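PDB 1ZKI: thioesterase domain-containing protein from Pseudomonas aeruginosa, which is a hotdog-fold thioesterase that probably hydrolyses acyl-CoA thioesters and is assembled from two copies of the chain. Local coordinates for residues 20-25 / 34-39; 46-51 / 88-93; 53-58 / 81-86; 63-68 / 96-101; 107-112 / 123-128. All coordinates share one frame; numbering follows the deposited sequence.

Interaction 1 (20-25 / 34-39); sequences VGLDPV and VRLPMA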
# COMPACT_ATOMS: atom_id res chain seq x y z
N VAL A 20 -6.29 2.16 -23.66
CA VAL A 20 -6.87 1.30 -22.63
C VAL A 20 -8.32 1.72 -22.32
O VAL A 20 -9.15 0.88 -21.94
CB VAL A 20 -5.97 1.28 -21.39
CG1 VAL A 20 -6.60 0.51 -20.26
CG2 VAL A 20 -4.63 0.65 -21.76
N GLY A 21 -8.60 3.01 -22.49
CA GLY A 21 -9.93 3.57 -22.22
C GLY A 21 -10.03 4.25 -20.87
O GLY A 21 -11.13 4.37 -20.30
N LEU A 22 -8.89 4.72 -20.35
CA LEU A 22 -8.85 5.38 -19.05
C LEU A 22 -9.47 6.76 -19.18
O LEU A 22 -9.21 7.47 -20.14
CB LEU A 22 -7.41 5.49 -18.51
CG LEU A 22 -6.69 4.15 -18.40
CD1 LEU A 22 -5.21 4.31 -18.01
CD2 LEU A 22 -7.40 3.15 -17.46
N ASP A 23 -10.20 7.16 -18.16
CA ASP A 23 -10.99 8.34 -18.23
C ASP A 23 -10.86 9.09 -16.90
O ASP A 23 -11.44 8.68 -15.90
CB ASP A 23 -12.43 7.88 -18.51
CG ASP A 23 -13.41 9.00 -18.65
OD1 ASP A 23 -13.00 10.13 -18.96
OD2 ASP A 23 -14.61 8.72 -18.46
N PRO A 24 -10.06 10.19 -16.87
CA PRO A 24 -9.93 10.95 -15.61
C PRO A 24 -11.30 11.42 -15.11
O PRO A 24 -12.14 11.81 -15.93
CB PRO A 24 -9.08 12.17 -16.00
CG PRO A 24 -8.31 11.69 -17.22
CD PRO A 24 -9.29 10.82 -17.96
N VAL A 25 -11.52 11.34 -13.80
CA VAL A 25 -12.79 11.73 -13.17
C VAL A 25 -12.63 13.00 -12.34
O VAL A 25 -13.43 13.94 -12.47
CB VAL A 25 -13.36 10.58 -12.28
CG1 VAL A 25 -14.61 11.04 -11.52
CG2 VAL A 25 -13.69 9.37 -13.12
N VAL A 34 -9.69 8.01 -11.47
CA VAL A 34 -9.80 7.66 -12.89
C VAL A 34 -10.75 6.47 -13.03
O VAL A 34 -10.75 5.58 -12.17
CB VAL A 34 -8.38 7.32 -13.46
CG1 VAL A 34 -8.44 6.84 -14.89
CG2 VAL A 34 -7.43 8.53 -13.33
N ARG A 35 -11.57 6.44 -14.09
CA ARG A 35 -12.49 5.32 -14.32
C ARG A 35 -12.03 4.52 -15.52
O ARG A 35 -11.35 5.06 -16.41
CB ARG A 35 -13.94 5.80 -14.51
CG ARG A 35 -14.17 6.62 -15.74
CD ARG A 35 -15.64 7.10 -15.86
NE ARG A 35 -16.58 6.03 -16.25
CZ ARG A 35 -16.84 5.66 -17.51
NH1 ARG A 35 -17.71 4.68 -17.75
NH2 ARG A 35 -16.22 6.25 -18.54
N LEU A 36 -12.40 3.24 -15.54
CA LEU A 36 -12.07 2.33 -16.63
C LEU A 36 -13.25 1.40 -16.86
O LEU A 36 -13.49 0.50 -16.06
CB LEU A 36 -10.80 1.51 -16.33
CG LEU A 36 -10.41 0.44 -17.38
CD1 LEU A 36 -10.33 1.03 -18.80
CD2 LEU A 36 -9.07 -0.25 -16.98
N PRO A 37 -14.01 1.62 -17.95
CA PRO A 37 -15.09 0.70 -18.30
C PRO A 37 -14.54 -0.57 -18.94
O PRO A 37 -13.56 -0.51 -19.71
CB PRO A 37 -15.92 1.49 -19.32
CG PRO A 37 -14.95 2.46 -19.94
CD PRO A 37 -13.92 2.78 -18.87
N MSE A 38 -15.15 -1.72 -18.61
CA MSE A 38 -14.78 -2.98 -19.28
C MSE A 38 -15.02 -2.86 -20.79
O MSE A 38 -15.94 -2.16 -21.25
CB MSE A 38 -15.61 -4.17 -18.73
CG MSE A 38 -15.21 -5.54 -19.32
SE MSE A 38 -13.41 -5.97 -18.77
CE MSE A 38 -13.24 -7.74 -19.47
N ALA A 39 -14.17 -3.53 -21.56
CA ALA A 39 -14.35 -3.63 -22.99
C ALA A 39 -13.73 -4.95 -23.44
O ALA A 39 -12.91 -5.52 -22.73
CB ALA A 39 -13.68 -2.46 -23.71
O HOH W 1 -12.00 0.48 -21.83

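Interaction 2 (46-51 / 88-93); sequences GGVMHG and AVADGE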
# COMPACT_ATOMS: atom_id res chain seq x y z
N GLY A 46 -9.09 -15.74 -19.15
CA GLY A 46 -10.23 -16.12 -18.31
C GLY A 46 -11.47 -15.26 -18.53
O GLY A 46 -12.51 -15.45 -17.88
N GLY A 47 -11.37 -14.31 -19.45
CA GLY A 47 -12.50 -13.46 -19.80
C GLY A 47 -12.79 -12.33 -18.82
O GLY A 47 -13.86 -11.71 -18.89
N VAL A 48 -11.84 -12.05 -17.93
CA VAL A 48 -11.97 -10.93 -16.97
C VAL A 48 -10.96 -9.81 -17.25
O VAL A 48 -10.05 -9.97 -18.07
CB VAL A 48 -11.85 -11.43 -15.50
CG1 VAL A 48 -12.92 -12.48 -15.22
CG2 VAL A 48 -10.45 -11.98 -15.21
N MSE A 49 -11.10 -8.67 -16.57
CA MSE A 49 -10.21 -7.54 -16.83
C MSE A 49 -8.76 -7.95 -16.57
O MSE A 49 -8.42 -8.48 -15.51
CB MSE A 49 -10.58 -6.32 -15.99
CG MSE A 49 -9.81 -5.08 -16.40
SE MSE A 49 -10.51 -3.56 -15.39
CE MSE A 49 -12.18 -3.35 -16.19
N HIS A 50 -7.91 -7.73 -17.56
CA HIS A 50 -6.52 -8.18 -17.49
C HIS A 50 -5.77 -7.42 -16.40
O HIS A 50 -5.98 -6.22 -16.20
CB HIS A 50 -5.84 -7.97 -18.84
CG HIS A 50 -4.58 -8.75 -19.00
ND1 HIS A 50 -3.40 -8.42 -18.36
CD2 HIS A 50 -4.30 -9.84 -19.77
CE1 HIS A 50 -2.46 -9.29 -18.70
NE2 HIS A 50 -2.98 -10.16 -19.56
N GLY A 51 -4.92 -8.14 -15.67
CA GLY A 51 -4.08 -7.52 -14.65
C GLY A 51 -3.27 -6.34 -15.18
O GLY A 51 -3.01 -5.39 -14.45
N ALA A 88 -11.50 -10.62 -9.42
CA ALA A 88 -11.65 -10.41 -10.85
C ALA A 88 -12.83 -9.50 -11.16
O ALA A 88 -13.85 -9.53 -10.45
CB ALA A 88 -11.84 -11.75 -11.57
N VAL A 89 -12.70 -8.75 -12.24
CA VAL A 89 -13.77 -7.90 -12.76
C VAL A 89 -14.24 -8.44 -14.12
O VAL A 89 -13.44 -8.60 -15.02
CB VAL A 89 -13.28 -6.43 -12.93
CG1 VAL A 89 -14.38 -5.54 -13.56
CG2 VAL A 89 -12.83 -5.86 -11.61
N ALA A 90 -15.53 -8.74 -14.25
CA ALA A 90 -16.06 -9.35 -15.48
C ALA A 90 -16.85 -8.36 -16.35
O ALA A 90 -17.03 -8.59 -17.55
CB ALA A 90 -16.91 -10.58 -15.17
N ASP A 91 -17.32 -7.28 -15.74
CA ASP A 91 -18.11 -6.30 -16.48
C ASP A 91 -18.24 -4.98 -15.74
O ASP A 91 -17.77 -4.86 -14.60
CB ASP A 91 -19.50 -6.86 -16.82
CG ASP A 91 -20.25 -7.31 -15.60
OD1 ASP A 91 -20.22 -6.62 -14.56
OD2 ASP A 91 -20.89 -8.37 -15.69
N GLY A 92 -18.90 -4.02 -16.37
CA GLY A 92 -19.16 -2.72 -15.76
C GLY A 92 -17.89 -1.89 -15.78
O GLY A 92 -17.08 -2.02 -16.70
N GLU A 93 -17.71 -1.05 -14.77
CA GLU A 93 -16.50 -0.24 -14.72
C GLU A 93 -15.84 -0.29 -13.36
O GLU A 93 -16.48 -0.62 -12.35
CB GLU A 93 -16.79 1.21 -15.10
CG GLU A 93 -17.56 1.99 -14.05
CD GLU A 93 -17.93 3.38 -14.53
OE1 GLU A 93 -18.85 3.47 -15.39
OE2 GLU A 93 -17.32 4.37 -14.03
O HOH W 2 -10.06 -8.76 -13.27

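Interaction 3 (53-58 / 81-86); sequences ALFSLM and CKINYI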
# COMPACT_ATOMS: atom_id res chain seq x y z
N ALA A 53 -4.24 -4.25 -17.52
CA ALA A 53 -5.15 -3.10 -17.66
C ALA A 53 -5.41 -2.45 -16.31
O ALA A 53 -5.41 -1.22 -16.18
CB ALA A 53 -6.44 -3.53 -18.32
N LEU A 54 -5.59 -3.29 -15.30
CA LEU A 54 -5.74 -2.77 -13.93
C LEU A 54 -4.49 -2.02 -13.47
O LEU A 54 -4.60 -0.94 -12.86
CB LEU A 54 -6.06 -3.91 -12.97
CG LEU A 54 -7.50 -4.43 -13.08
CD1 LEU A 54 -7.69 -5.80 -12.39
CD2 LEU A 54 -8.52 -3.42 -12.53
N PHE A 55 -3.31 -2.56 -13.75
CA PHE A 55 -2.10 -1.86 -13.38
C PHE A 55 -1.98 -0.54 -14.14
O PHE A 55 -1.57 0.47 -13.56
CB PHE A 55 -0.87 -2.73 -13.62
CG PHE A 55 0.41 -2.03 -13.31
CD1 PHE A 55 1.00 -2.15 -12.05
CD2 PHE A 55 1.01 -1.20 -14.27
CE1 PHE A 55 2.19 -1.48 -11.75
CE2 PHE A 55 2.19 -0.52 -13.99
CZ PHE A 55 2.79 -0.66 -12.72
N SER A 56 -2.31 -0.54 -15.43
CA SER A 56 -2.23 0.67 -16.26
C SER A 56 -3.12 1.76 -15.66
O SER A 56 -2.72 2.89 -15.51
CB SER A 56 -2.62 0.37 -17.70
OG SER A 56 -1.69 -0.55 -18.28
N LEU A 57 -4.34 1.37 -15.30
CA LEU A 57 -5.24 2.27 -14.60
C LEU A 57 -4.57 2.84 -13.35
O LEU A 57 -4.55 4.08 -13.15
CB LEU A 57 -6.51 1.51 -14.24
CG LEU A 57 -7.43 2.19 -13.23
CD1 LEU A 57 -7.99 3.50 -13.82
CD2 LEU A 57 -8.55 1.21 -12.86
N MSE A 58 -4.00 1.96 -12.52
CA MSE A 58 -3.37 2.42 -11.30
C MSE A 58 -2.20 3.38 -11.56
O MSE A 58 -2.12 4.44 -10.94
CB MSE A 58 -2.89 1.23 -10.45
CG MSE A 58 -2.30 1.68 -9.13
SE MSE A 58 -1.97 0.12 -8.04
CE MSE A 58 -3.85 -0.39 -7.78
N CYS A 81 6.49 0.34 -8.83
CA CYS A 81 5.14 0.17 -8.29
C CYS A 81 4.92 -1.29 -7.96
O CYS A 81 5.50 -2.16 -8.61
CB CYS A 81 4.10 0.64 -9.31
SG CYS A 81 2.45 0.78 -8.60
N LYS A 82 4.05 -1.54 -6.98
CA LYS A 82 3.71 -2.89 -6.55
C LYS A 82 2.21 -2.94 -6.42
O LYS A 82 1.63 -2.05 -5.83
CB LYS A 82 4.35 -3.17 -5.19
CG LYS A 82 4.08 -4.57 -4.59
CD LYS A 82 2.98 -4.54 -3.53
CE LYS A 82 3.11 -5.75 -2.59
NZ LYS A 82 2.63 -6.99 -3.21
N ILE A 83 1.60 -3.99 -6.96
CA ILE A 83 0.14 -4.13 -6.97
C ILE A 83 -0.26 -5.50 -6.43
O ILE A 83 0.45 -6.48 -6.69
CB ILE A 83 -0.42 -3.94 -8.44
CG1 ILE A 83 -1.95 -3.93 -8.46
CG2 ILE A 83 0.13 -5.03 -9.42
CD1 ILE A 83 -2.52 -3.42 -9.77
N ASN A 84 -1.37 -5.57 -5.70
CA ASN A 84 -2.02 -6.84 -5.35
C ASN A 84 -3.35 -6.90 -6.06
O ASN A 84 -4.10 -5.92 -6.06
CB ASN A 84 -2.30 -6.94 -3.85
CG ASN A 84 -1.17 -7.60 -3.12
OD1 ASN A 84 -1.21 -8.81 -2.82
ND2 ASN A 84 -0.16 -6.83 -2.83
N TYR A 85 -3.65 -8.06 -6.62
CA TYR A 85 -4.94 -8.31 -7.27
C TYR A 85 -5.82 -9.08 -6.31
O TYR A 85 -5.44 -10.16 -5.83
CB TYR A 85 -4.72 -9.12 -8.54
CG TYR A 85 -3.88 -8.38 -9.54
CD1 TYR A 85 -4.43 -7.34 -10.29
CD2 TYR A 85 -2.53 -8.70 -9.72
CE1 TYR A 85 -3.65 -6.63 -11.22
CE2 TYR A 85 -1.74 -8.00 -10.65
CZ TYR A 85 -2.32 -6.96 -11.38
OH TYR A 85 -1.55 -6.28 -12.31
N ILE A 86 -6.99 -8.54 -6.04
CA ILE A 86 -7.81 -9.12 -4.97
C ILE A 86 -8.97 -9.93 -5.54
O ILE A 86 -9.20 -11.07 -5.11
CB ILE A 86 -8.24 -8.04 -3.96
CG1 ILE A 86 -7.01 -7.66 -3.13
CG2 ILE A 86 -9.40 -8.54 -3.08
CD1 ILE A 86 -7.06 -6.31 -2.49

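Interaction 4 (63-68 / 96-101); sequences GLACSS and CVARVL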
# COMPACT_ATOMS: atom_id res chain seq x y z
N GLY A 63 0.05 8.82 -11.31
CA GLY A 63 0.72 9.94 -11.98
C GLY A 63 -0.06 11.25 -11.85
O GLY A 63 0.52 12.31 -11.63
N LEU A 64 -1.38 11.15 -12.01
CA LEU A 64 -2.27 12.30 -11.90
C LEU A 64 -2.33 12.83 -10.47
O LEU A 64 -2.37 14.04 -10.25
CB LEU A 64 -3.66 11.92 -12.43
CG LEU A 64 -3.79 11.81 -13.96
CD1 LEU A 64 -5.23 11.39 -14.32
CD2 LEU A 64 -3.41 13.13 -14.64
N ALA A 65 -2.33 11.93 -9.49
CA ALA A 65 -2.24 12.34 -8.08
C ALA A 65 -0.94 13.10 -7.84
O ALA A 65 -0.95 14.14 -7.19
CB ALA A 65 -2.35 11.12 -7.14
N CYS A 66 0.17 12.60 -8.39
CA CYS A 66 1.45 13.31 -8.27
C CYS A 66 1.37 14.69 -8.90
O CYS A 66 1.78 15.67 -8.29
CB CYS A 66 2.57 12.51 -8.89
SG CYS A 66 2.97 11.13 -7.85
N SER A 67 0.81 14.77 -10.10
CA SER A 67 0.65 16.04 -10.77
C SER A 67 -0.22 17.01 -9.97
O SER A 67 0.02 18.23 -9.99
CB SER A 67 0.08 15.83 -12.16
OG SER A 67 1.05 15.19 -12.98
N SER A 68 -1.20 16.50 -9.24
CA SER A 68 -2.06 17.39 -8.46
C SER A 68 -1.33 17.91 -7.23
O SER A 68 -1.73 18.93 -6.65
CB SER A 68 -3.35 16.70 -8.06
OG SER A 68 -3.12 15.75 -7.05
N CYS A 96 -10.37 3.92 -9.88
CA CYS A 96 -9.12 3.96 -9.12
C CYS A 96 -9.00 5.32 -8.44
O CYS A 96 -9.19 6.36 -9.08
CB CYS A 96 -7.94 3.72 -10.03
SG CYS A 96 -6.35 3.77 -9.13
N VAL A 97 -8.72 5.30 -7.14
CA VAL A 97 -8.39 6.52 -6.41
C VAL A 97 -6.96 6.38 -5.89
O VAL A 97 -6.63 5.38 -5.24
CB VAL A 97 -9.36 6.77 -5.23
CG1 VAL A 97 -8.94 8.01 -4.45
CG2 VAL A 97 -10.80 6.90 -5.77
N ALA A 98 -6.12 7.37 -6.21
CA ALA A 98 -4.74 7.38 -5.78
C ALA A 98 -4.51 8.60 -4.89
O ALA A 98 -5.13 9.65 -5.09
CB ALA A 98 -3.79 7.41 -6.97
N ARG A 99 -3.63 8.43 -3.90
CA ARG A 99 -3.37 9.45 -2.90
C ARG A 99 -1.88 9.53 -2.63
O ARG A 99 -1.25 8.52 -2.29
CB ARG A 99 -4.11 9.08 -1.62
CG ARG A 99 -4.09 10.14 -0.54
CD ARG A 99 -4.99 9.71 0.64
NE ARG A 99 -6.36 9.45 0.17
CZ ARG A 99 -7.32 10.37 0.05
NH1 ARG A 99 -7.09 11.65 0.37
NH2 ARG A 99 -8.52 10.02 -0.41
N VAL A 100 -1.31 10.72 -2.78
CA VAL A 100 0.08 10.96 -2.41
C VAL A 100 0.22 10.88 -0.88
O VAL A 100 -0.47 11.60 -0.13
CB VAL A 100 0.55 12.36 -2.89
CG1 VAL A 100 1.97 12.62 -2.46
CG2 VAL A 100 0.41 12.47 -4.44
N LEU A 101 1.11 9.99 -0.43
CA LEU A 101 1.36 9.80 1.01
C LEU A 101 2.52 10.66 1.49
O LEU A 101 2.61 11.01 2.67
CB LEU A 101 1.70 8.34 1.30
CG LEU A 101 0.59 7.34 0.99
CD1 LEU A 101 1.00 5.91 1.29
CD2 LEU A 101 -0.67 7.70 1.74

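Interaction 5 (107-112 / 123-128); sequences SLVVEA and KGQGTF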
# COMPACT_ATOMS: atom_id res chain seq x y z
N SER A 107 11.47 12.61 -4.29
CA SER A 107 10.57 11.49 -4.54
C SER A 107 9.20 11.68 -3.91
O SER A 107 9.04 12.45 -2.96
CB SER A 107 11.20 10.18 -4.06
OG SER A 107 11.41 10.21 -2.66
N LEU A 108 8.23 10.98 -4.47
CA LEU A 108 6.89 10.94 -3.94
C LEU A 108 6.49 9.49 -3.73
O LEU A 108 6.84 8.62 -4.53
CB LEU A 108 5.87 11.63 -4.86
CG LEU A 108 6.09 13.06 -5.36
CD1 LEU A 108 6.76 13.04 -6.73
CD2 LEU A 108 4.77 13.80 -5.42
N VAL A 109 5.77 9.23 -2.65
CA VAL A 109 5.18 7.92 -2.41
C VAL A 109 3.67 8.04 -2.56
O VAL A 109 3.05 8.98 -2.02
CB VAL A 109 5.52 7.39 -1.01
CG1 VAL A 109 4.98 5.97 -0.82
CG2 VAL A 109 7.04 7.43 -0.79
N VAL A 110 3.09 7.09 -3.27
CA VAL A 110 1.66 7.15 -3.61
C VAL A 110 1.03 5.78 -3.40
O VAL A 110 1.70 4.76 -3.63
CB VAL A 110 1.44 7.56 -5.11
CG1 VAL A 110 -0.04 7.85 -5.39
CG2 VAL A 110 2.28 8.76 -5.48
N GLU A 111 -0.21 5.76 -2.89
CA GLU A 111 -0.96 4.51 -2.81
C GLU A 111 -2.19 4.63 -3.68
O GLU A 111 -2.58 5.75 -4.04
CB GLU A 111 -1.36 4.18 -1.36
CG GLU A 111 -2.38 5.13 -0.77
CD GLU A 111 -2.96 4.64 0.59
OE1 GLU A 111 -2.75 3.47 0.96
OE2 GLU A 111 -3.63 5.45 1.27
N ALA A 112 -2.79 3.50 -4.04
CA ALA A 112 -4.01 3.54 -4.85
C ALA A 112 -4.85 2.31 -4.61
O ALA A 112 -4.32 1.26 -4.21
CB ALA A 112 -3.68 3.69 -6.34
N LYS A 123 -5.03 -3.19 -5.02
CA LYS A 123 -4.45 -2.20 -4.12
C LYS A 123 -2.98 -2.13 -4.48
O LYS A 123 -2.36 -3.16 -4.79
CB LYS A 123 -4.59 -2.62 -2.66
CG LYS A 123 -4.04 -1.59 -1.65
CD LYS A 123 -5.08 -0.49 -1.41
CE LYS A 123 -4.45 0.88 -1.11
NZ LYS A 123 -3.95 1.00 0.26
N GLY A 124 -2.42 -0.93 -4.48
CA GLY A 124 -0.97 -0.81 -4.75
C GLY A 124 -0.30 0.39 -4.12
O GLY A 124 -0.97 1.25 -3.55
N GLN A 125 1.02 0.42 -4.27
CA GLN A 125 1.87 1.44 -3.67
C GLN A 125 3.05 1.59 -4.60
O GLN A 125 3.59 0.59 -5.08
CB GLN A 125 2.35 0.94 -2.31
CG GLN A 125 3.15 1.92 -1.49
CD GLN A 125 3.55 1.32 -0.14
OE1 GLN A 125 4.74 1.27 0.20
NE2 GLN A 125 2.56 0.84 0.61
N GLY A 126 3.45 2.83 -4.86
CA GLY A 126 4.59 3.09 -5.76
C GLY A 126 5.37 4.34 -5.39
O GLY A 126 4.97 5.11 -4.49
N THR A 127 6.47 4.54 -6.11
CA THR A 127 7.40 5.61 -5.81
C THR A 127 7.63 6.33 -7.12
O THR A 127 7.88 5.69 -8.16
CB THR A 127 8.73 5.06 -5.28
OG1 THR A 127 8.47 4.04 -4.32
CG2 THR A 127 9.60 6.19 -4.64
N PHE A 128 7.55 7.65 -7.07
CA PHE A 128 7.78 8.51 -8.24
C PHE A 128 9.01 9.37 -8.01
O PHE A 128 9.34 9.72 -6.86
CB PHE A 128 6.53 9.39 -8.47
CG PHE A 128 5.42 8.68 -9.19
CD1 PHE A 128 5.09 9.03 -10.49
CD2 PHE A 128 4.72 7.64 -8.59
CE1 PHE A 128 4.07 8.38 -11.17
CE2 PHE A 128 3.69 6.96 -9.26
CZ PHE A 128 3.36 7.33 -10.56

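Interaction 1 (20-25 / 34-39)
Asp23 and Arg35 pair as an antiparallel hydrogen-bonded couple, Asp23 N giving to Arg35 O at 3.0 Å and Arg35 N returning a nearly straight bond to Asp23 O at 2.9 Å, while the short strand segments run 138° apart. On the Asp23/Arg35 face, the two side chains lie alongside each other and point the same way. Arg35 holds CG between its backbone N and carbonyl carbon (chi1 66°), and a bend further out brings NH2 to Asp23 OD2 at 2.9 Å. This salt bridge belongs to one of two modelled conformers of Asp23. It is one-armed, reaching the anti side of OD2 with carboxylate and guanidinium planes 89° apart, and Pro37 CD lies over one guanidinium face. Arg35 NE has a second acidic partner in Glu93, at the start of strand 93-103. The opposite face is apolar: Leu22 CD2 meets Leu36 CD2 at 3.8 Å, and Leu22 CB lies against Val34 CG1, both over helix 51-70. Gly21, with positive phi, is the C-prime residue of a Schellman motif ending helix 15-20. There, Leu36 CD1 approaches Val20 O at 3.4 Å, and one water donates to both Val20 O and Pro37 O. The hairpin is therefore two-sided: leucine and valine branches seal it onto the helix, while on the outer face the charge of Arg35 is probably balanced by Glu93 and, in the conformer described, by Asp23.

Interaction 2 (46-51 / 88-93)
Val48 and Met49 press against the carbonyl of Val89, and that oxygen is the focus of the tight part of this loop-to-loop contact. Met49 N donates to Val89 O at 2.8 Å, almost in line with the C=O bond, and Val48 CB closes on the same oxygen at 3.3 Å. A water adds a second link, donating to Met49 O and accepting from Val89 N, each at 2.8 Å. Inward, the selenomethionine Met49 lies beside Val89 and points the same way; its chain is extended until a bend at chi3 (-71°) turns CE to Val89 CG1 at 4.1 Å. Both residues also rest on Val94 of strand 93-103. The outer side is looser. Both methyls of Val48 straddle the CB of Ala88, CG1 at 3.9 Å, whereas Ala90 CB stands 4.4 Å from Val48 CG1, and both alanines are exposed to solvent. Arg43 ties the rim together by giving NH2 to Gly47 O and to Ala90 O, one from each loop. Just beyond, His50 occupies the N-cap position of helix 51-70, its ND1 accepting from Gly52 N. A His-Gly-Gly sequence at the start of the long central helix is a hallmark of PaaI-type hotdog thioesterases, and in relatives this loop and helix end border the active site.

Interaction 3 (53-58 / 81-86)
Ile83 is wedged between Phe55 and Met58. Its CD1 branch lies 3.9 Å from the CE of selenomethionine Met58 and 4.0 Å from Phe55 CA, while CG2 reaches the edge of the Phe55 ring, near its plane, at CD1. With CG anti to its backbone N (chi1 178°), Phe55 carries its ring outward from the helix to Cys81, whose CB is 3.8 Å from Phe55 CE1. The Cys81 sulfur stands 5.0 Å from the Phe55 ring centroid in an oblique sulfur-aromatic contact. At the other end, Leu54 CB meets the edge of the Tyr85 ring at CE1, 4.0 Å away, and Ile83 CG1 covers part of one face of that ring. The next shell sets these groups in place. The Tyr85 hydroxyl bonds to the carbonyl of Gly51 in the first turn of the helix, which pins the ring across the helix flank. Lys82 and Asn84, alternating with the packed residues, bond through their backbones to Gln125 and Lys123 of the neighbouring strand; their side chains turn outward, where Lys82 NZ forms a salt bridge with Glu80 of the second subunit. Ala112 lies on the far side of Met58, which also touches Val114. The segment axes approach to 9.9 Å at 131°. Such layering, a long helix wrapped by a curved antiparallel sheet, is the hotdog fold.

Interaction 4 (63-68 / 96-101)
The CG2 methyl of Val100 sits over the face of the peptide joining Ala65 to Cys66, 3.5 Å from Ala65 O, where the central helix of the hotdog fold settles on its curved sheet. In return, the CB of Ala65 lies over the face of the peptide that follows Ala98, 3.8 Å from Ala98 O. The flat groups of this contact are thus backbone peptides, each covered on one face by a methyl from across the interface. The carbonyl of Ala65 also accepts from Ser68 OG at 2.7 Å, the donor tilted 23° from its plane. Small residues make this close approach possible. Ala65 and Ala98 face each other with CB atoms 4.0 Å apart, and the segment axes come as near as 7.4 Å, crossing at -42°. Val100 places CG1 anti to its backbone N (chi1 178°), which leaves CG2 as the branch turned onto the helix. Around this pair the core continues: Ala98 also touches Thr61, Met62 and Ala112, and Cys66 leans on Val110 of the adjoining strand. Strand 96-100 itself is held on both flanks, Arg99 bonding through its backbone to Glu111 and Ala98 to Ala32. At the margin of the contact, Cys66 SG grazes the same Val100 CG2 at 4.5 Å.

Interaction 5 (107-112 / 123-128)
Leu108 and Phe128, Val110 and Gly126, and Ala112 and Gly124 form three hydrogen-bonded pairs in a regular antiparallel register. Each closes a ring of two backbone bonds, six in all, from Phe128 N to Leu108 O at 2.8 Å up to Val110 N to Gly126 O at 3.0 Å. CA-H...O contacts run between them, such as Thr127 CA to Leu108 O at 3.3 Å, and the segments keep an angle of 162°. Apolar contacts gather on the face turned to helix 51-70. Leu108 CD1 lies against Phe128 CB at 4.1 Å, and the CG2 branch of Val110 approaches Phe128 CD2 obliquely at the same distance. The glycines leave this face without side chains of their own, and the selenium of Met58 comes down beside Gly124. Charged groups occupy the other face, with Val109, Gln125 and Thr127, whose OG1 bonds to Glu80. Lys123 folds back over the strand, bent at chi2 (82°), so that CE passes 3.1 Å from Ala112 O and NZ reaches Glu111 OE1 at 2.8 Å, from above the carboxylate plane. The strongest partners of these two charges, however, lie across the dimer: Lys123 and Glu111 of the second subunit. Two acids and two lysines, each linked within and between chains, thus make a symmetrical ionic cluster at the subunit interface, which probably keeps all four charged and couples the hairpin's own pairing to dimer formation.

A single sheet and helix 51-70 account for most of this example, and chemistry follows depth. Interactions 4 and 5 are the buried ones, about 8 Å apart between centres and joined by backbone bonds between strands 93-103 and 107-116; interactions 1, 2 and 3 are partly buried. Interactions 3 and 4 dock successive parts of the same helix, through large side chains and small ones respectively. Interactions 1 and 5 are hairpins with apolar helix-facing sides; charges opposite them stay within the chain in interaction 1 but bridge subunits in interaction 5, and interaction 3 also touches the second subunit. Interaction 2, between loops, relies mainly on a backbone bond and a water, with a few apolar contacts.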